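Long-range contact in arylesterase (Sulfolobus solfataricus, PDB 5L2P), which hydrolyses aromatic esters, p-nitrophenyl esters of fatty acids and organophosphates such as paraoxon, as a serine esterase of the GDXG lipolytic family: residues A[117-126]-A[215-226]. Residues are numbered along the deposited sequence; the frame is centred on the assembly and turned at random.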
ATOM      1  N   ALA A 117      23.275   6.017 -24.872  1.00 63.08           N
ATOM      2  CA  ALA A 117      24.245   6.704 -24.019  1.00 63.18           C
ATOM      3  C   ALA A 117      25.272   5.694 -23.497  1.00 65.94           C
ATOM      4  O   ALA A 117      25.026   4.488 -23.558  1.00 65.35           O
ATOM      5  CB  ALA A 117      23.536   7.358 -22.861  1.00 61.25           C
ATOM      6  N   PRO A 118      26.437   6.160 -23.008  1.00 69.52           N
ATOM      7  CA  PRO A 118      26.921   7.535 -22.924  1.00 70.52           C
ATOM      8  C   PRO A 118      27.417   8.173 -24.243  1.00 68.65           C
ATOM      9  O   PRO A 118      27.737   9.355 -24.253  1.00 66.62           O
ATOM     10  CB  PRO A 118      28.100   7.406 -21.952  1.00 73.19           C
ATOM     11  CG  PRO A 118      28.677   6.080 -22.252  1.00 72.33           C
ATOM     12  CD  PRO A 118      27.481   5.206 -22.568  1.00 72.48           C
ATOM     13  N   GLU A 119      27.462   7.420 -25.331  1.00 70.00           N
ATOM     14  CA  GLU A 119      27.958   7.955 -26.598  1.00 71.37           C
ATOM     15  C   GLU A 119      27.024   9.068 -27.074  1.00 71.64           C
ATOM     16  O   GLU A 119      27.469  10.131 -27.443  1.00 78.34           O
ATOM     17  CB  GLU A 119      28.049   6.852 -27.667  1.00 71.15           C
ATOM     18  CG  GLU A 119      29.070   5.761 -27.345  1.00 71.44           C
ATOM     19  CD  GLU A 119      28.495   4.568 -26.575  1.00 72.00           C
ATOM     20  OE1 GLU A 119      27.456   4.721 -25.870  1.00 71.39           O
ATOM     21  OE2 GLU A 119      29.104   3.478 -26.630  1.00 70.38           O
ATOM     22  N   TYR A 120      25.728   8.806 -27.075  1.00 69.41           N
ATOM     23  CA  TYR A 120      24.735   9.773 -27.518  1.00 67.66           C
ATOM     24  C   TYR A 120      23.745  10.031 -26.392  1.00 65.17           C
ATOM     25  O   TYR A 120      22.998   9.136 -25.969  1.00 61.23           O
ATOM     26  CB  TYR A 120      24.002   9.251 -28.734  1.00 68.45           C
ATOM     27  CG  TYR A 120      24.909   9.041 -29.910  1.00 75.26           C
ATOM     28  CD1 TYR A 120      25.546   7.797 -30.112  1.00 77.58           C
ATOM     29  CD2 TYR A 120      25.152  10.069 -30.823  1.00 74.37           C
ATOM     30  CE1 TYR A 120      26.371   7.586 -31.193  1.00 76.37           C
ATOM     31  CE2 TYR A 120      25.992   9.867 -31.907  1.00 77.12           C
ATOM     32  CZ  TYR A 120      26.590   8.624 -32.097  1.00 79.13           C
ATOM     33  OH  TYR A 120      27.419   8.415 -33.186  1.00 82.18           O
ATOM     34  N   LYS A 121      23.771  11.256 -25.893  1.00 62.72           N
ATOM     35  CA  LYS A 121      23.000  11.615 -24.737  1.00 62.00           C
ATOM     36  C   LYS A 121      21.595  12.021 -25.154  1.00 61.70           C
ATOM     37  O   LYS A 121      21.324  12.229 -26.344  1.00 58.04           O
ATOM     38  CB  LYS A 121      23.667  12.765 -23.980  1.00 64.43           C
ATOM     39  CG  LYS A 121      24.870  12.316 -23.157  1.00 68.81           C
ATOM     40  CD  LYS A 121      25.281  13.391 -22.168  1.00 69.88           C
ATOM     41  CE  LYS A 121      26.475  12.937 -21.375  1.00 72.10           C
ATOM     42  NZ  LYS A 121      26.057  12.125 -20.206  1.00 71.91           N
ATOM     43  N   PHE A 122      20.706  12.115 -24.157  1.00 58.27           N
ATOM     44  CA  PHE A 122      19.415  12.729 -24.335  1.00 57.01           C
ATOM     45  C   PHE A 122      19.569  14.073 -25.071  1.00 55.55           C
ATOM     46  O   PHE A 122      20.468  14.844 -24.752  1.00 56.15           O
ATOM     47  CB  PHE A 122      18.768  12.946 -22.961  1.00 57.76           C
ATOM     48  CG  PHE A 122      17.508  13.751 -22.997  1.00 56.77           C
ATOM     49  CD1 PHE A 122      16.286  13.156 -23.226  1.00 54.61           C
ATOM     50  CD2 PHE A 122      17.552  15.125 -22.782  1.00 60.57           C
ATOM     51  CE1 PHE A 122      15.117  13.920 -23.237  1.00 56.30           C
ATOM     52  CE2 PHE A 122      16.385  15.895 -22.799  1.00 57.96           C
ATOM     53  CZ  PHE A 122      15.165  15.294 -23.033  1.00 56.00           C
ATOM     54  N   PRO A 123      18.687  14.367 -26.035  1.00 54.40           N
ATOM     55  CA  PRO A 123      17.489  13.624 -26.453  1.00 53.55           C
ATOM     56  C   PRO A 123      17.647  12.731 -27.717  1.00 51.21           C
ATOM     57  O   PRO A 123      16.659  12.468 -28.384  1.00 49.48           O
ATOM     58  CB  PRO A 123      16.494  14.766 -26.728  1.00 54.17           C
ATOM     59  CG  PRO A 123      17.365  15.811 -27.323  1.00 54.84           C
ATOM     60  CD  PRO A 123      18.745  15.682 -26.687  1.00 54.64           C
ATOM     61  N   THR A 124      18.854  12.256 -28.010  1.00 51.17           N
ATOM     62  CA  THR A 124      19.131  11.541 -29.259  1.00 50.14           C
ATOM     63  C   THR A 124      18.242  10.328 -29.450  1.00 48.51           C
ATOM     64  O   THR A 124      17.586  10.199 -30.478  1.00 47.01           O
ATOM     65  CB  THR A 124      20.610  11.068 -29.320  1.00 54.25           C
ATOM     66  OG1 THR A 124      21.497  12.169 -29.136  1.00 56.33           O
ATOM     67  CG2 THR A 124      20.949  10.416 -30.678  1.00 54.02           C
ATOM     68  N   ALA A 125      18.180   9.456 -28.443  1.00 50.10           N
ATOM     69  CA  ALA A 125      17.280   8.268 -28.476  1.00 51.55           C
ATOM     70  C   ALA A 125      15.822   8.605 -28.777  1.00 54.13           C
ATOM     71  O   ALA A 125      15.154   7.887 -29.531  1.00 53.74           O
ATOM     72  CB  ALA A 125      17.339   7.494 -27.164  1.00 50.88           C
ATOM     73  N   VAL A 126      15.325   9.708 -28.206  1.00 56.15           N
ATOM     74  CA  VAL A 126      13.921  10.078 -28.395  1.00 58.21           C
ATOM     75  C   VAL A 126      13.665  10.463 -29.840  1.00 57.67           C
ATOM     76  O   VAL A 126      12.661  10.056 -30.449  1.00 58.62           O
ATOM     77  CB  VAL A 126      13.493  11.240 -27.480  1.00 59.53           C
ATOM     78  CG1 VAL A 126      12.025  11.593 -27.731  1.00 57.92           C
ATOM     79  CG2 VAL A 126      13.738  10.865 -26.017  1.00 59.70           C
ATOM     80  N   LYS A 215      22.286   9.483 -15.074  1.00 59.69           N
ATOM     81  CA  LYS A 215      23.482  10.332 -15.192  1.00 63.99           C
ATOM     82  C   LYS A 215      24.197  10.170 -16.535  1.00 64.35           C
ATOM     83  O   LYS A 215      24.751  11.128 -17.069  1.00 63.15           O
ATOM     84  CB  LYS A 215      24.494  10.012 -14.095  1.00 70.80           C
ATOM     85  CG  LYS A 215      24.150  10.558 -12.728  1.00 77.15           C
ATOM     86  CD  LYS A 215      25.219  10.142 -11.728  1.00 85.71           C
ATOM     87  CE  LYS A 215      24.888  10.610 -10.309  1.00 89.77           C
ATOM     88  NZ  LYS A 215      25.282  12.035 -10.085  1.00 90.78           N
ATOM     89  N   MET A 216      24.194   8.951 -17.065  1.00 65.33           N
ATOM     90  CA  MET A 216      24.832   8.652 -18.350  1.00 66.68           C
ATOM     91  C   MET A 216      24.016   9.170 -19.527  1.00 63.28           C
ATOM     92  O   MET A 216      24.571   9.584 -20.526  1.00 65.27           O
ATOM     93  CB  MET A 216      25.018   7.150 -18.491  1.00 69.56           C
ATOM     94  CG  MET A 216      25.910   6.581 -17.416  1.00 75.89           C
ATOM     95  SD  MET A 216      27.570   6.341 -18.047  1.00 87.37           S
ATOM     96  CE  MET A 216      27.361   4.733 -18.822  1.00 85.39           C
ATOM     97  N   TYR A 217      22.695   9.162 -19.381  1.00 62.17           N
ATOM     98  CA  TYR A 217      21.765   9.544 -20.445  1.00 58.23           C
ATOM     99  C   TYR A 217      21.565  11.046 -20.525  1.00 58.40           C
ATOM    100  O   TYR A 217      21.621  11.603 -21.624  1.00 56.78           O
ATOM    101  CB  TYR A 217      20.443   8.819 -20.233  1.00 57.14           C
ATOM    102  CG  TYR A 217      19.380   9.071 -21.266  1.00 58.32           C
ATOM    103  CD1 TYR A 217      19.661   8.928 -22.616  1.00 57.93           C
ATOM    104  CD2 TYR A 217      18.061   9.423 -20.877  1.00 56.33           C
ATOM    105  CE1 TYR A 217      18.676   9.150 -23.561  1.00 60.07           C
ATOM    106  CE2 TYR A 217      17.090   9.644 -21.811  1.00 55.60           C
ATOM    107  CZ  TYR A 217      17.394   9.510 -23.149  1.00 57.29           C
ATOM    108  OH  TYR A 217      16.417   9.724 -24.102  1.00 60.42           O
ATOM    109  N   ILE A 218      21.367  11.707 -19.379  1.00 59.26           N
ATOM    110  CA  ILE A 218      21.111  13.162 -19.372  1.00 63.78           C
ATOM    111  C   ILE A 218      22.388  13.991 -19.477  1.00 64.99           C
ATOM    112  O   ILE A 218      23.473  13.521 -19.134  1.00 71.79           O
ATOM    113  CB  ILE A 218      20.273  13.644 -18.156  1.00 65.15           C
ATOM    114  CG1 ILE A 218      21.044  13.465 -16.845  1.00 66.96           C
ATOM    115  CG2 ILE A 218      18.916  12.944 -18.156  1.00 64.27           C
ATOM    116  CD1 ILE A 218      20.324  14.100 -15.678  1.00 72.30           C
ATOM    117  N   ARG A 219      22.245  15.219 -19.974  1.00 63.43           N
ATOM    118  CA  ARG A 219      23.380  16.129 -20.161  1.00 63.82           C
ATOM    119  C   ARG A 219      23.732  16.826 -18.857  1.00 65.00           C
ATOM    120  O   ARG A 219      24.886  16.951 -18.497  1.00 64.43           O
ATOM    121  CB  ARG A 219      23.056  17.165 -21.231  1.00 62.86           C
ATOM    122  CG  ARG A 219      22.822  16.546 -22.605  1.00 62.80           C
ATOM    123  CD  ARG A 219      22.188  17.514 -23.574  1.00 63.50           C
ATOM    124  NE  ARG A 219      20.797  17.773 -23.214  1.00 62.88           N
ATOM    125  CZ  ARG A 219      19.965  18.489 -23.942  1.00 61.77           C
ATOM    126  NH1 ARG A 219      20.377  19.024 -25.068  1.00 64.18           N
ATOM    127  NH2 ARG A 219      18.719  18.657 -23.548  1.00 61.44           N
ATOM    128  N   ASP A 220      22.711  17.334 -18.184  1.00 68.59           N
ATOM    129  CA  ASP A 220      22.858  17.980 -16.890  1.00 70.78           C
ATOM    130  C   ASP A 220      21.525  17.945 -16.141  1.00 70.87           C
ATOM    131  O   ASP A 220      20.523  17.416 -16.663  1.00 68.18           O
ATOM    132  CB  ASP A 220      23.349  19.425 -17.059  1.00 74.64           C
ATOM    133  CG  ASP A 220      22.428  20.271 -17.923  1.00 77.19           C
ATOM    134  OD1 ASP A 220      21.234  20.399 -17.602  1.00 77.10           O
ATOM    135  OD2 ASP A 220      22.922  20.824 -18.926  1.00 85.56           O
ATOM    136  N   GLU A 221      21.510  18.532 -14.940  1.00 72.77           N
ATOM    137  CA  GLU A 221      20.352  18.470 -14.059  1.00 72.50           C
ATOM    138  C   GLU A 221      19.081  19.163 -14.610  1.00 74.84           C
ATOM    139  O   GLU A 221      17.972  18.839 -14.183  1.00 77.28           O
ATOM    140  CB  GLU A 221      20.699  19.007 -12.672  1.00 75.36           C
ATOM    141  CG  GLU A 221      20.910  20.520 -12.558  1.00 79.40           C
ATOM    142  CD  GLU A 221      22.315  20.998 -12.931  1.00 83.68           C
ATOM    143  OE1 GLU A 221      23.006  20.327 -13.781  1.00 86.01           O
ATOM    144  OE2 GLU A 221      22.715  22.053 -12.374  1.00 80.58           O
ATOM    145  N   LYS A 222      19.233  20.095 -15.552  1.00 73.85           N
ATOM    146  CA  LYS A 222      18.084  20.790 -16.149  1.00 69.93           C
ATOM    147  C   LYS A 222      17.190  19.860 -16.958  1.00 66.02           C
ATOM    148  O   LYS A 222      16.006  20.153 -17.140  1.00 62.66           O
ATOM    149  CB  LYS A 222      18.518  21.948 -17.059  1.00 72.25           C
ATOM    150  CG  LYS A 222      19.486  22.934 -16.422  1.00 78.20           C
ATOM    151  CD  LYS A 222      19.627  24.217 -17.240  1.00 81.69           C
ATOM    152  CE  LYS A 222      20.967  24.889 -16.942  1.00 85.87           C
ATOM    153  NZ  LYS A 222      21.121  26.265 -17.508  1.00 88.61           N
ATOM    154  N   ASP A 223      17.778  18.774 -17.487  1.00 62.33           N
ATOM    155  CA  ASP A 223      17.030  17.748 -18.242  1.00 60.45           C
ATOM    156  C   ASP A 223      16.070  16.951 -17.373  1.00 56.89           C
ATOM    157  O   ASP A 223      15.127  16.372 -17.901  1.00 55.61           O
ATOM    158  CB  ASP A 223      17.987  16.746 -18.925  1.00 61.00           C
ATOM    159  CG  ASP A 223      18.744  17.345 -20.055  1.00 62.80           C
ATOM    160  OD1 ASP A 223      18.233  18.336 -20.646  1.00 64.40           O
ATOM    161  OD2 ASP A 223      19.855  16.825 -20.349  1.00 62.42           O
ATOM    162  N   LEU A 224      16.328  16.894 -16.067  1.00 56.68           N
ATOM    163  CA  LEU A 224      15.448  16.172 -15.141  1.00 55.79           C
ATOM    164  C   LEU A 224      13.979  16.614 -15.213  1.00 53.50           C
ATOM    165  O   LEU A 224      13.103  15.789 -15.067  1.00 52.77           O
ATOM    166  CB  LEU A 224      15.951  16.295 -13.705  1.00 56.46           C
ATOM    167  CG  LEU A 224      17.296  15.691 -13.356  1.00 56.67           C
ATOM    168  CD1 LEU A 224      17.621  16.128 -11.933  1.00 58.21           C
ATOM    169  CD2 LEU A 224      17.260  14.170 -13.504  1.00 56.90           C
ATOM    170  N   TYR A 225      13.720  17.882 -15.483  1.00 54.85           N
ATOM    171  CA  TYR A 225      12.330  18.363 -15.581  1.00 57.21           C
ATOM    172  C   TYR A 225      11.876  18.573 -17.009  1.00 58.62           C
ATOM    173  O   TYR A 225      10.809  19.144 -17.266  1.00 62.56           O
ATOM    174  CB  TYR A 225      12.106  19.647 -14.762  1.00 59.58           C
ATOM    175  CG  TYR A 225      12.994  20.838 -15.111  1.00 59.08           C
ATOM    176  CD1 TYR A 225      12.697  21.686 -16.176  1.00 58.28           C
ATOM    177  CD2 TYR A 225      14.097  21.138 -14.326  1.00 59.91           C
ATOM    178  CE1 TYR A 225      13.496  22.772 -16.454  1.00 58.77           C
ATOM    179  CE2 TYR A 225      14.895  22.216 -14.608  1.00 60.19           C
ATOM    180  CZ  TYR A 225      14.604  23.025 -15.658  1.00 59.94           C
ATOM    181  OH  TYR A 225      15.496  24.087 -15.855  1.00 62.96           O
ATOM    182  N   ASN A 226      12.659  18.067 -17.950  1.00 59.23           N
ATOM    183  CA  ASN A 226      12.268  18.088 -19.355  1.00 57.41           C
ATOM    184  C   ASN A 226      11.192  17.028 -19.571  1.00 59.28           C
ATOM    185  O   ASN A 226      11.379  15.877 -19.182  1.00 59.04           O
ATOM    186  CB  ASN A 226      13.487  17.791 -20.230  1.00 56.52           C
ATOM    187  CG  ASN A 226      13.264  18.184 -21.694  1.00 56.52           C
ATOM    188  OD1 ASN A 226      12.287  17.808 -22.287  1.00 57.89           O
ATOM    189  ND2 ASN A 226      14.185  18.935 -22.272  1.00 55.90           N
TER
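Phe122 and Tyr217 both carry CG anti to the backbone N (chi1 172° and -178°), and these torsions bring CB of Phe122 over the centre of the tyrosine ring, 3.8 Å from its centroid, in a CH-pi contact. Beyond CB the phenylalanine ring turns its edge toward the tyrosine face, an offset edge-to-face pair with planes at 78°. The contact belongs to the alpha/beta-hydrolase fold, where the loop leading into helix 124-138, with cis peptide bonds before Pro118 and Pro123, packs on the end of helix 212-217. Phe122 N donates to Tyr217 O at 2.7 Å, an almost straight bond that joins the two backbones beside the rings. Lys121, extended up to its last torsion, where it bends, closes over this helix end: NZ bonds Met216 O at 3.0 Å and Ile218 O at 3.1 Å, approaching each from above the carbonyl plane. A methionine in its place would probably leave these two carbonyls without their ammonium donor and the helix end less firmly tied to the loop. At the tip of the Phe122 ring CZ meets the amide of Asn226, whose OD1 accepts from Leu228 N, and on the flank across from CD1, CD2 lies against the Asp223 carboxylate. Arg219 holds that carboxylate in a salt bridge, NE bonding to OD2 and NH2 to OD1, and Pro123 CD lies over one guanidinium face. Tyr217, also stacked with Trp86, has its side chain about 11 Å from that of the inferred catalytic Ser156; its OH ends 3.5 Å from Val126 CG2.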